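Local coordinates for protein beta-galactosidase/beta-glucuronidase (Faecalibacterium prausnitzii L2-6, PDB 6MVF) that binds flavin mononucleotide and, as a member of glycoside hydrolase family 2, probably hydrolyses beta-glucuronides or related beta-linked sugars, at residues W34-P39 against L50-N55; Q384-P389 against E422-R427; Y505-Q510 against R564-Y569. All coordinates share one frame; numbering follows the deposited sequence.

Contact 1: W34-P39 against L50-N55; sequences WTLRFP and LPHTWN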
loop_
_atom_site.group_PDB
_atom_site.type_symbol
_atom_site.label_atom_id
_atom_site.label_comp_id
_atom_site.label_asym_id
_atom_site.label_seq_id
_atom_site.Cartn_x
_atom_site.Cartn_y
_atom_site.Cartn_z
ATOM N N TRP A 34 8.178 -24.047 11.245
ATOM C CA TRP A 34 8.247 -25.484 11.059
ATOM C C TRP A 34 9.678 -25.962 11.231
ATOM O O TRP A 34 10.635 -25.270 10.864
ATOM C CB TRP A 34 7.740 -25.904 9.665
ATOM C CG TRP A 34 6.301 -25.605 9.412
ATOM C CD1 TRP A 34 5.767 -24.415 8.992
ATOM C CD2 TRP A 34 5.198 -26.511 9.550
ATOM N NE1 TRP A 34 4.407 -24.530 8.860
ATOM C CE2 TRP A 34 4.031 -25.806 9.192
ATOM C CE3 TRP A 34 5.086 -27.852 9.926
ATOM C CZ2 TRP A 34 2.769 -26.397 9.204
ATOM C CZ3 TRP A 34 3.829 -28.439 9.943
ATOM C CH2 TRP A 34 2.689 -27.713 9.583
ATOM N N THR A 35 9.812 -27.164 11.776
ATOM C CA THR A 35 11.058 -27.904 11.724
ATOM C C THR A 35 10.876 -29.093 10.802
ATOM O O THR A 35 9.891 -29.831 10.924
ATOM C CB THR A 35 11.479 -28.367 13.113
ATOM O OG1 THR A 35 11.491 -27.231 13.967
ATOM C CG2 THR A 35 12.876 -28.960 13.071
ATOM N N LEU A 36 11.808 -29.253 9.868
ATOM C CA LEU A 36 11.843 -30.396 8.967
ATOM C C LEU A 36 12.928 -31.354 9.433
ATOM O O LEU A 36 14.106 -30.987 9.461
ATOM C CB LEU A 36 12.119 -29.952 7.534
ATOM C CG LEU A 36 12.224 -31.084 6.525
ATOM C CD1 LEU A 36 10.940 -31.884 6.522
ATOM C CD2 LEU A 36 12.500 -30.526 5.162
ATOM N N ARG A 37 12.531 -32.567 9.808
ATOM C CA ARG A 37 13.464 -33.642 10.120
ATOM C C ARG A 37 13.386 -34.719 9.046
ATOM O O ARG A 37 12.393 -34.834 8.317
ATOM C CB ARG A 37 13.184 -34.264 11.495
ATOM C CG ARG A 37 13.352 -33.313 12.645
ATOM C CD ARG A 37 12.925 -33.956 13.940
ATOM N NE ARG A 37 13.137 -33.058 15.065
ATOM C CZ ARG A 37 12.177 -32.349 15.641
ATOM N NH1 ARG A 37 10.937 -32.447 15.196
ATOM N NH2 ARG A 37 12.452 -31.541 16.656
ATOM N N PHE A 38 14.457 -35.505 8.956
ATOM C CA PHE A 38 14.541 -36.634 8.028
ATOM C C PHE A 38 14.843 -37.892 8.827
ATOM O O PHE A 38 15.993 -38.099 9.252
ATOM C CB PHE A 38 15.609 -36.390 6.964
ATOM C CG PHE A 38 15.220 -35.347 5.948
ATOM C CD1 PHE A 38 15.528 -34.011 6.149
ATOM C CD2 PHE A 38 14.530 -35.700 4.796
ATOM C CE1 PHE A 38 15.161 -33.041 5.216
ATOM C CE2 PHE A 38 14.160 -34.734 3.860
ATOM C CZ PHE A 38 14.474 -33.403 4.082
ATOM N N PRO A 39 13.850 -38.758 9.057
ATOM C CA PRO A 39 14.070 -39.923 9.935
ATOM C C PRO A 39 15.189 -40.853 9.487
ATOM O O PRO A 39 15.842 -41.453 10.343
ATOM C CB PRO A 39 12.712 -40.637 9.918
ATOM C CG PRO A 39 11.741 -39.596 9.545
ATOM C CD PRO A 39 12.458 -38.670 8.592
ATOM N N LEU A 50 6.922 -22.433 5.091
ATOM C CA LEU A 50 6.169 -22.871 3.914
ATOM C C LEU A 50 5.789 -21.678 3.034
ATOM O O LEU A 50 5.538 -20.582 3.545
ATOM C CB LEU A 50 4.898 -23.601 4.325
ATOM C CG LEU A 50 5.057 -24.722 5.339
ATOM C CD1 LEU A 50 3.719 -25.440 5.500
ATOM C CD2 LEU A 50 6.194 -25.665 4.925
ATOM N N PRO A 51 5.694 -21.868 1.699
ATOM C CA PRO A 51 5.890 -23.070 0.869
ATOM C C PRO A 51 7.284 -23.636 0.885
ATOM O O PRO A 51 8.243 -22.878 0.866
ATOM C CB PRO A 51 5.557 -22.585 -0.555
ATOM C CG PRO A 51 5.538 -21.108 -0.477
ATOM C CD PRO A 51 5.099 -20.776 0.909
ATOM N N HIS A 52 7.396 -24.962 0.877
ATOM C CA HIS A 52 8.705 -25.574 1.011
ATOM C C HIS A 52 8.793 -26.890 0.258
ATOM O O HIS A 52 7.852 -27.687 0.237
ATOM C CB HIS A 52 9.053 -25.813 2.485
ATOM C CG HIS A 52 10.384 -26.460 2.669
ATOM N ND1 HIS A 52 10.534 -27.825 2.790
ATOM C CD2 HIS A 52 11.635 -25.937 2.689
ATOM C CE1 HIS A 52 11.819 -28.112 2.899
ATOM N NE2 HIS A 52 12.508 -26.985 2.841
ATOM N N THR A 53 9.945 -27.110 -0.348
ATOM C CA THR A 53 10.324 -28.430 -0.814
ATOM C C THR A 53 11.781 -28.657 -0.463
ATOM O O THR A 53 12.594 -27.735 -0.546
ATOM C CB THR A 53 10.139 -28.604 -2.322
ATOM O OG1 THR A 53 10.692 -29.872 -2.708
ATOM C CG2 THR A 53 10.819 -27.466 -3.100
ATOM N N TRP A 54 12.118 -29.885 -0.075
ATOM C CA TRP A 54 13.526 -30.201 0.141
ATOM C C TRP A 54 14.277 -30.446 -1.174
ATOM O O TRP A 54 15.500 -30.594 -1.146
ATOM C CB TRP A 54 13.663 -31.399 1.106
ATOM C CG TRP A 54 13.059 -32.704 0.622
ATOM C CD1 TRP A 54 13.587 -33.574 -0.314
ATOM C CD2 TRP A 54 11.817 -33.285 1.050
ATOM N NE1 TRP A 54 12.736 -34.648 -0.499
ATOM C CE2 TRP A 54 11.646 -34.497 0.322
ATOM C CE3 TRP A 54 10.828 -32.896 1.966
ATOM C CZ2 TRP A 54 10.533 -35.325 0.498
ATOM C CZ3 TRP A 54 9.725 -33.718 2.143
ATOM C CH2 TRP A 54 9.585 -34.922 1.408
ATOM N N ASN A 55 13.588 -30.449 -2.324
ATOM C CA ASN A 55 14.229 -30.645 -3.622
ATOM C C ASN A 55 14.437 -29.338 -4.384
ATOM O O ASN A 55 14.690 -29.374 -5.592
ATOM C CB ASN A 55 13.427 -31.625 -4.495
ATOM C CG ASN A 55 13.307 -33.016 -3.877
ATOM O OD1 ASN A 55 12.207 -33.581 -3.772
ATOM N ND2 ASN A 55 14.437 -33.565 -3.455
#
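With CG anti to the backbone N (chi1 178°), Leu36 runs straight out from strand 34-37 and sets CD2 against His52, while Trp54 is folded between its own N and carbonyl carbon, a turn (chi1 62°) that presents the face of its indole to the edge of Phe38. The two backbones travel in nearly the same direction without pairing as strands, and side chains alone bridge them. At one end Leu50 lies over a face of the Trp34 indole: its CG stands 3.9 Å from the centroid of the five-membered ring, a CH-pi contact, and Leu50 CD1 reaches to 3.5 Å from Trp34 NE1. In the middle Leu36 CD2 comes within 3.4 Å of His52 CE1, approaching the imidazole obliquely, and it also brushes Trp54 CB at 4.3 Å. At the other end Phe38 turns its edge to the Trp54 face in a T-shaped stack, the planes 82° apart and the centroid of its ring 5.3 Å from that of the Trp54 five-membered ring; Phe38 CZ meets Trp54 CB at 3.7 Å.

Strand 34-37 sits between strands 46-48 and 70-78 in the sugar-binding domain; segment 50-55 is the loop that follows strand 46-48, and its side chains pack against those of strand 34-37 and Phe38. Three nitrogens bond outside the two segments: Trp34 NE1 to Leu30 O, His52 ND1 to Tyr73 OH and Trp54 NE1 to Leu67 O. Leucine and aromatic carbon dominate this modest interface: branched leucines set methyls against flat rings, rings suit the T-shaped stack, and backbone carbonyls satisfy both buried indole N-H groups.

Contact 2: Q384-P389 against E422-R427; sequences QNYNHP and ELDPTR. With FMN (flavin mononucleotide), chain G.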
loop_
_atom_site.group_PDB
_atom_site.type_symbol
_atom_site.label_atom_id
_atom_site.label_comp_id
_atom_site.label_asym_id
_atom_site.label_seq_id
_atom_site.Cartn_x
_atom_site.Cartn_y
_atom_site.Cartn_z
ATOM N N GLN A 384 -12.346 -29.579 -7.038
ATOM C CA GLN A 384 -11.664 -28.402 -6.520
ATOM C C GLN A 384 -11.579 -27.286 -7.545
ATOM O O GLN A 384 -11.481 -26.116 -7.162
ATOM C CB GLN A 384 -10.269 -28.784 -6.021
ATOM C CG GLN A 384 -10.342 -29.770 -4.885
ATOM C CD GLN A 384 -8.997 -30.283 -4.420
ATOM O OE1 GLN A 384 -7.934 -29.819 -4.849
ATOM N NE2 GLN A 384 -9.039 -31.246 -3.508
ATOM N N ASN A 385 -11.673 -27.607 -8.835
ATOM C CA ASN A 385 -11.515 -26.595 -9.867
ATOM C C ASN A 385 -12.775 -26.387 -10.676
ATOM O O ASN A 385 -12.727 -25.716 -11.717
ATOM C CB ASN A 385 -10.341 -26.949 -10.779
ATOM C CG ASN A 385 -9.049 -27.016 -10.015
ATOM O OD1 ASN A 385 -8.441 -25.981 -9.733
ATOM N ND2 ASN A 385 -8.645 -28.222 -9.611
ATOM N N TYR A 386 -13.907 -26.910 -10.207
ATOM C CA TYR A 386 -15.129 -26.861 -11.002
ATOM C C TYR A 386 -15.577 -25.433 -11.323
ATOM O O TYR A 386 -16.183 -25.206 -12.373
ATOM C CB TYR A 386 -16.249 -27.609 -10.284
ATOM C CG TYR A 386 -17.515 -27.678 -11.109
ATOM C CD1 TYR A 386 -18.527 -26.736 -10.949
ATOM C CD2 TYR A 386 -17.686 -28.672 -12.067
ATOM C CE1 TYR A 386 -19.682 -26.797 -11.713
ATOM C CE2 TYR A 386 -18.829 -28.741 -12.830
ATOM C CZ TYR A 386 -19.828 -27.807 -12.651
ATOM O OH TYR A 386 -20.973 -27.881 -13.416
ATOM N N ASN A 387 -15.303 -24.458 -10.449
ATOM C CA ASN A 387 -15.870 -23.132 -10.674
ATOM C C ASN A 387 -15.019 -22.217 -11.552
ATOM O O ASN A 387 -15.500 -21.143 -11.924
ATOM C CB ASN A 387 -16.153 -22.462 -9.339
ATOM C CG ASN A 387 -17.158 -23.243 -8.521
ATOM O OD1 ASN A 387 -18.066 -23.890 -9.078
ATOM N ND2 ASN A 387 -16.991 -23.219 -7.189
ATOM N N HIS A 388 -13.803 -22.622 -11.927
ATOM C CA HIS A 388 -12.925 -21.780 -12.731
ATOM C C HIS A 388 -13.417 -21.647 -14.167
ATOM O O HIS A 388 -13.447 -22.652 -14.889
ATOM C CB HIS A 388 -11.533 -22.364 -12.742
ATOM C CG HIS A 388 -10.870 -22.377 -11.406
ATOM N ND1 HIS A 388 -10.445 -21.225 -10.775
ATOM C CD2 HIS A 388 -10.526 -23.403 -10.593
ATOM C CE1 HIS A 388 -9.870 -21.542 -9.629
ATOM N NE2 HIS A 388 -9.918 -22.857 -9.489
ATOM N N PRO A 389 -13.789 -20.445 -14.639
ATOM C CA PRO A 389 -14.222 -20.329 -16.044
ATOM C C PRO A 389 -13.092 -20.553 -17.035
ATOM O O PRO A 389 -13.364 -20.901 -18.193
ATOM C CB PRO A 389 -14.782 -18.902 -16.135
ATOM C CG PRO A 389 -14.100 -18.143 -15.037
ATOM C CD PRO A 389 -13.878 -19.151 -13.926
ATOM N N GLU A 422 -19.876 -37.746 -15.691
ATOM C CA GLU A 422 -20.678 -37.815 -14.477
ATOM C C GLU A 422 -20.481 -36.567 -13.621
ATOM O O GLU A 422 -21.452 -35.943 -13.186
ATOM C CB GLU A 422 -20.305 -39.077 -13.691
ATOM C CG GLU A 422 -21.497 -39.968 -13.342
ATOM C CD GLU A 422 -21.142 -41.460 -13.313
ATOM O OE1 GLU A 422 -20.101 -41.808 -12.714
ATOM O OE2 GLU A 422 -21.893 -42.283 -13.902
ATOM N N LEU A 423 -19.226 -36.183 -13.367
ATOM C CA LEU A 423 -18.979 -35.064 -12.467
ATOM C C LEU A 423 -19.209 -33.719 -13.127
ATOM O O LEU A 423 -19.640 -32.773 -12.456
ATOM C CB LEU A 423 -17.556 -35.107 -11.922
ATOM C CG LEU A 423 -17.238 -36.219 -10.928
ATOM C CD1 LEU A 423 -15.804 -36.082 -10.504
ATOM C CD2 LEU A 423 -18.146 -36.130 -9.741
ATOM N N ASP A 424 -18.944 -33.598 -14.425
ATOM C CA ASP A 424 -18.942 -32.288 -15.072
ATOM C C ASP A 424 -19.233 -32.456 -16.553
ATOM O O ASP A 424 -18.318 -32.556 -17.383
ATOM C CB ASP A 424 -17.612 -31.571 -14.860
ATOM C CG ASP A 424 -17.546 -30.237 -15.577
ATOM O OD1 ASP A 424 -18.611 -29.709 -15.990
ATOM O OD2 ASP A 424 -16.423 -29.708 -15.736
ATOM N N PRO A 425 -20.509 -32.487 -16.927
ATOM C CA PRO A 425 -20.840 -32.562 -18.359
ATOM C C PRO A 425 -20.645 -31.250 -19.105
ATOM O O PRO A 425 -20.762 -31.233 -20.338
ATOM C CB PRO A 425 -22.316 -32.990 -18.351
ATOM C CG PRO A 425 -22.840 -32.563 -16.999
ATOM C CD PRO A 425 -21.677 -32.709 -16.055
ATOM N N THR A 426 -20.338 -30.162 -18.406
ATOM C CA THR A 426 -20.182 -28.858 -19.030
ATOM C C THR A 426 -18.803 -28.657 -19.649
ATOM O O THR A 426 -18.537 -27.577 -20.185
ATOM C CB THR A 426 -20.426 -27.727 -18.009
ATOM O OG1 THR A 426 -19.248 -27.533 -17.220
ATOM C CG2 THR A 426 -21.593 -28.027 -17.078
ATOM N N ARG A 427 -17.908 -29.634 -19.578
ATOM C CA ARG A 427 -16.583 -29.458 -20.146
ATOM C C ARG A 427 -16.213 -30.629 -21.050
ATOM O O ARG A 427 -16.717 -31.748 -20.908
ATOM C CB ARG A 427 -15.518 -29.266 -19.047
ATOM C CG ARG A 427 -15.609 -27.909 -18.338
ATOM C CD ARG A 427 -14.549 -27.774 -17.266
ATOM N NE ARG A 427 -14.457 -26.424 -16.704
ATOM C CZ ARG A 427 -15.147 -25.993 -15.653
ATOM N NH1 ARG A 427 -16.011 -26.793 -15.045
ATOM N NH2 ARG A 427 -14.966 -24.756 -15.213
HETATM N N1 FMN G . -21.090 -33.429 -2.080
HETATM C C2 FMN G . -20.817 -32.979 -0.853
HETATM O O2 FMN G . -21.288 -33.523 0.148
HETATM N N3 FMN G . -20.024 -31.954 -0.629
HETATM C C4 FMN G . -19.455 -31.281 -1.580
HETATM O O4 FMN G . -18.720 -30.331 -1.363
HETATM C C4A FMN G . -19.714 -31.693 -2.916
HETATM N N5 FMN G . -19.132 -31.028 -3.872
HETATM C C5A FMN G . -19.324 -31.354 -5.134
HETATM C C6 FMN G . -18.700 -30.627 -6.114
HETATM C C7 FMN G . -18.889 -30.938 -7.413
HETATM C C7M FMN G . -18.209 -30.150 -8.463
HETATM C C8 FMN G . -19.741 -32.067 -7.763
HETATM C C8M FMN G . -19.938 -32.430 -9.193
HETATM C C9 FMN G . -20.367 -32.793 -6.774
HETATM C C9A FMN G . -20.197 -32.475 -5.462
HETATM N N10 FMN G . -20.800 -33.222 -4.462
HETATM C C10 FMN G . -20.576 -32.834 -3.143
HETATM C "C1'" FMN G . -21.682 -34.298 -4.894
HETATM C "C2'" FMN G . -21.399 -35.755 -4.614
HETATM O "O2'" FMN G . -20.603 -36.107 -5.716
HETATM C "C3'" FMN G . -22.630 -36.629 -4.703
HETATM O "O3'" FMN G . -23.786 -35.831 -4.570
HETATM C "C4'" FMN G . -22.745 -37.670 -3.613
HETATM O "O4'" FMN G . -22.374 -37.022 -2.406
HETATM C "C5'" FMN G . -21.922 -38.936 -3.855
HETATM O "O5'" FMN G . -20.677 -38.883 -3.181
HETATM P P FMN G . -19.463 -39.854 -3.487
HETATM O O1P FMN G . -18.817 -39.958 -2.163
HETATM O O2P FMN G . -20.091 -41.110 -4.013
HETATM O O3P FMN G . -18.580 -39.246 -4.524
#
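The flavin pocket is lined here by Tyr386 and Leu423, which come together where helices 368-385 and 407-423 of the TIM barrel domain run out. The dimethyl end of the isoalloxazine rests on both: FMN C7M lies 3.7 Å from Tyr386 CG, and FMN C8M is 3.3 Å from Leu423 O. An aromatic and an aliphatic residue suit these methyl groups. Tyr386 has CG anti to its N (chi1 -176°), which carries the ring across to the second segment, where its CE2 comes 3.3 Å from Asp424 OD1; its hydroxyl bonds to Thr186 OG1.

Arg427 ties the two turns together. Its extended chain brings the guanidinium end-on to Tyr386 O, which NH1 and NH2 both grip at 3.1 Å from the same face of the carbonyl; NH2 also bonds weakly to His388 O, and NE bonds to Ile391 O. NH1 forms a nearly straight salt bridge to Asp424 OD2 at 3.0 Å (171°), and OD2 has a second donor in Trp394 NE1. The other carboxylate oxygen, OD1, takes Thr426 N at 3.0 Å in an Asx turn and Thr426 OG1 through its syn lone pair.

Arginine suits this place because it can donate to backbone carbonyls of the turn that follows the helix. Asp424 probably balances its buried charge, and the network gripping Tyr386 O probably helps to position the ring that touches the cofactor.

Contact 3: Y505-Q510 against R564-Y569; sequences YSEEYQ and RKDSFY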
loop_
_atom_site.group_PDB
_atom_site.type_symbol
_atom_site.label_atom_id
_atom_site.label_comp_id
_atom_site.label_asym_id
_atom_site.label_seq_id
_atom_site.Cartn_x
_atom_site.Cartn_y
_atom_site.Cartn_z
ATOM N N TYR A 505 21.842 -27.505 -30.466
ATOM C CA TYR A 505 21.289 -26.880 -29.264
ATOM C C TYR A 505 21.263 -25.352 -29.333
ATOM O O TYR A 505 21.083 -24.678 -28.299
ATOM C CB TYR A 505 22.044 -27.336 -28.006
ATOM C CG TYR A 505 21.680 -28.734 -27.621
ATOM C CD1 TYR A 505 22.260 -29.827 -28.272
ATOM C CD2 TYR A 505 20.717 -28.973 -26.640
ATOM C CE1 TYR A 505 21.905 -31.125 -27.944
ATOM C CE2 TYR A 505 20.345 -30.265 -26.307
ATOM C CZ TYR A 505 20.947 -31.341 -26.958
ATOM O OH TYR A 505 20.589 -32.625 -26.621
ATOM N N SER A 506 21.430 -24.790 -30.528
ATOM C CA SER A 506 21.606 -23.352 -30.673
ATOM C C SER A 506 20.269 -22.637 -30.629
ATOM O O SER A 506 19.246 -23.162 -31.082
ATOM C CB SER A 506 22.298 -23.003 -31.990
ATOM O OG SER A 506 21.380 -23.119 -33.067
ATOM N N GLU A 507 20.308 -21.414 -30.090
ATOM C CA GLU A 507 19.140 -20.541 -30.066
ATOM C C GLU A 507 18.586 -20.335 -31.469
ATOM O O GLU A 507 17.375 -20.202 -31.654
ATOM C CB GLU A 507 19.518 -19.195 -29.424
ATOM C CG GLU A 507 18.346 -18.280 -29.135
ATOM C CD GLU A 507 18.701 -16.971 -28.398
ATOM O OE1 GLU A 507 17.733 -16.274 -28.011
ATOM O OE2 GLU A 507 19.907 -16.635 -28.206
ATOM N N GLU A 508 19.461 -20.312 -32.472
ATOM C CA GLU A 508 19.012 -20.098 -33.836
ATOM C C GLU A 508 18.178 -21.273 -34.332
ATOM O O GLU A 508 17.203 -21.081 -35.059
ATOM C CB GLU A 508 20.221 -19.865 -34.754
ATOM C CG GLU A 508 20.909 -18.501 -34.607
ATOM C CD GLU A 508 21.687 -18.339 -33.286
ATOM O OE1 GLU A 508 22.182 -19.365 -32.766
ATOM O OE2 GLU A 508 21.794 -17.189 -32.761
ATOM N N TYR A 509 18.535 -22.499 -33.954
ATOM C CA TYR A 509 17.802 -23.629 -34.512
ATOM C C TYR A 509 16.427 -23.742 -33.882
ATOM O O TYR A 509 15.458 -24.104 -34.555
ATOM C CB TYR A 509 18.576 -24.945 -34.343
ATOM C CG TYR A 509 17.834 -26.106 -34.968
ATOM C CD1 TYR A 509 17.887 -26.336 -36.344
ATOM C CD2 TYR A 509 17.034 -26.935 -34.196
ATOM C CE1 TYR A 509 17.171 -27.379 -36.920
ATOM C CE2 TYR A 509 16.313 -27.970 -34.759
ATOM C CZ TYR A 509 16.385 -28.195 -36.119
ATOM O OH TYR A 509 15.673 -29.244 -36.660
ATOM N N GLN A 510 16.330 -23.432 -32.595
ATOM C CA GLN A 510 15.029 -23.432 -31.953
ATOM C C GLN A 510 14.123 -22.369 -32.549
ATOM O O GLN A 510 12.911 -22.584 -32.655
ATOM C CB GLN A 510 15.199 -23.232 -30.461
ATOM C CG GLN A 510 13.948 -23.482 -29.649
ATOM C CD GLN A 510 13.983 -22.722 -28.307
ATOM O OE1 GLN A 510 14.506 -21.613 -28.234
ATOM N NE2 GLN A 510 13.444 -23.331 -27.247
ATOM N N ARG A 564 13.889 -13.839 -22.300
ATOM C CA ARG A 564 13.070 -14.299 -23.403
ATOM C C ARG A 564 13.971 -14.727 -24.552
ATOM O O ARG A 564 14.760 -13.919 -25.073
ATOM C CB ARG A 564 12.132 -13.185 -23.839
ATOM C CG ARG A 564 11.115 -12.801 -22.781
ATOM C CD ARG A 564 10.683 -11.349 -22.940
ATOM N NE ARG A 564 9.615 -10.999 -22.012
ATOM C CZ ARG A 564 9.796 -10.825 -20.704
ATOM N NH1 ARG A 564 11.014 -10.964 -20.174
ATOM N NH2 ARG A 564 8.757 -10.529 -19.921
ATOM N N LYS A 565 13.862 -15.994 -24.948
ATOM C CA LYS A 565 14.655 -16.455 -26.068
ATOM C C LYS A 565 14.088 -15.885 -27.365
ATOM O O LYS A 565 13.004 -15.300 -27.399
ATOM C CB LYS A 565 14.692 -17.976 -26.093
ATOM C CG LYS A 565 15.221 -18.585 -24.818
ATOM C CD LYS A 565 15.164 -20.080 -24.900
ATOM C CE LYS A 565 15.389 -20.682 -23.550
ATOM N NZ LYS A 565 15.124 -22.145 -23.629
ATOM N N ASP A 566 14.841 -16.046 -28.452
ATOM C CA ASP A 566 14.376 -15.494 -29.721
ATOM C C ASP A 566 13.090 -16.180 -30.183
ATOM O O ASP A 566 12.276 -15.564 -30.881
ATOM C CB ASP A 566 15.487 -15.595 -30.779
ATOM C CG ASP A 566 16.604 -14.524 -30.593
ATOM O OD1 ASP A 566 16.451 -13.548 -29.797
ATOM O OD2 ASP A 566 17.652 -14.672 -31.265
ATOM N N SER A 567 12.879 -17.436 -29.773
ATOM C CA SER A 567 11.638 -18.143 -30.087
ATOM C C SER A 567 10.432 -17.444 -29.498
ATOM O O SER A 567 9.334 -17.531 -30.061
ATOM C CB SER A 567 11.682 -19.576 -29.551
ATOM O OG SER A 567 12.513 -20.386 -30.345
ATOM N N PHE A 568 10.604 -16.814 -28.333
ATOM C CA PHE A 568 9.520 -16.072 -27.709
ATOM C C PHE A 568 8.977 -15.000 -28.651
ATOM O O PHE A 568 7.760 -14.864 -28.814
ATOM C CB PHE A 568 10.031 -15.477 -26.403
ATOM C CG PHE A 568 9.117 -14.468 -25.777
ATOM C CD1 PHE A 568 9.131 -13.132 -26.200
ATOM C CD2 PHE A 568 8.276 -14.840 -24.729
ATOM C CE1 PHE A 568 8.293 -12.213 -25.614
ATOM C CE2 PHE A 568 7.446 -13.918 -24.126
ATOM C CZ PHE A 568 7.446 -12.607 -24.564
ATOM N N TYR A 569 9.869 -14.249 -29.304
ATOM C CA TYR A 569 9.462 -13.130 -30.148
ATOM C C TYR A 569 8.897 -13.575 -31.488
ATOM O O TYR A 569 8.158 -12.807 -32.112
ATOM C CB TYR A 569 10.646 -12.175 -30.357
ATOM C CG TYR A 569 11.082 -11.506 -29.068
ATOM C CD1 TYR A 569 10.425 -10.365 -28.592
ATOM C CD2 TYR A 569 12.121 -12.028 -28.307
ATOM C CE1 TYR A 569 10.812 -9.752 -27.401
ATOM C CE2 TYR A 569 12.514 -11.428 -27.101
ATOM C CZ TYR A 569 11.855 -10.297 -26.661
ATOM O OH TYR A 569 12.230 -9.715 -25.485
HETATM O O HOH W 1 15.229 -19.515 -29.678
HETATM O O HOH W 2 20.307 -14.366 -29.492
#
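Glu507 OE1 accepts the backbone N-H of Asp566 at 2.9 Å, using its anti lone pair, and so joins the N-terminal ends of two TIM barrel domain helices, 507-522 and 566-575. The glutamate is fully extended, which carries its carboxylate across to the second helix to stack on that of Asp566, the planes only 25° apart. Glu507 OE1 and Asp566 OD1 are 3.5 Å from each other, a pairing of like charges probably eased by Arg587, which forms a salt bridge to Glu507 OE1, and by Gly585 N, which donates to Asp566 OD2. One water donates to both Glu507 OE2 and Asp566 OD2. An alanine in place of Glu507 would probably leave the Asp566 N-H and Arg587 without this acceptor and take away the glutamate's hold on that water.

One turn further along, Gln510 OE1 faces Ser567 OG at 3.2 Å. A second water donates to Gln510 OE1 and Glu507 O and accepts from Ser567 OG. The small Ser567 suits the close approach there, its CA 6.6 Å from Gln510 CA. Gln510 OE1 also lies 3.7 Å from Lys565 CD; Lys565 NZ forms a salt bridge to Asp537, and Gln510 NE2 bonds to Cys489 O.

Behind this shell, Phe568 packs on Leu327 of helix 314-327. Helix 507-522 has its start fixed by an N-cap: Ser506 OG accepts from Tyr509 N at 3.0 Å.

Overall arrangement
The three sites are separate, and none touches another. Contact 1 belongs to the sugar-binding domain, whereas contacts 2 and 3 both fall in the TIM barrel domain, on opposite sides of the centre of the chain. Contact 2 meets the flavin directly; the other two lie away from the known cofactor residues. Centre to centre, contact 1 is about 33 Å from contact 2 and about 37 Å from contact 3, and contacts 2 and 3 are also about 37 Å apart. Nearest atoms are about 16 Å apart for contacts 1 and 2, and about 23 Å for contacts 2 and 3.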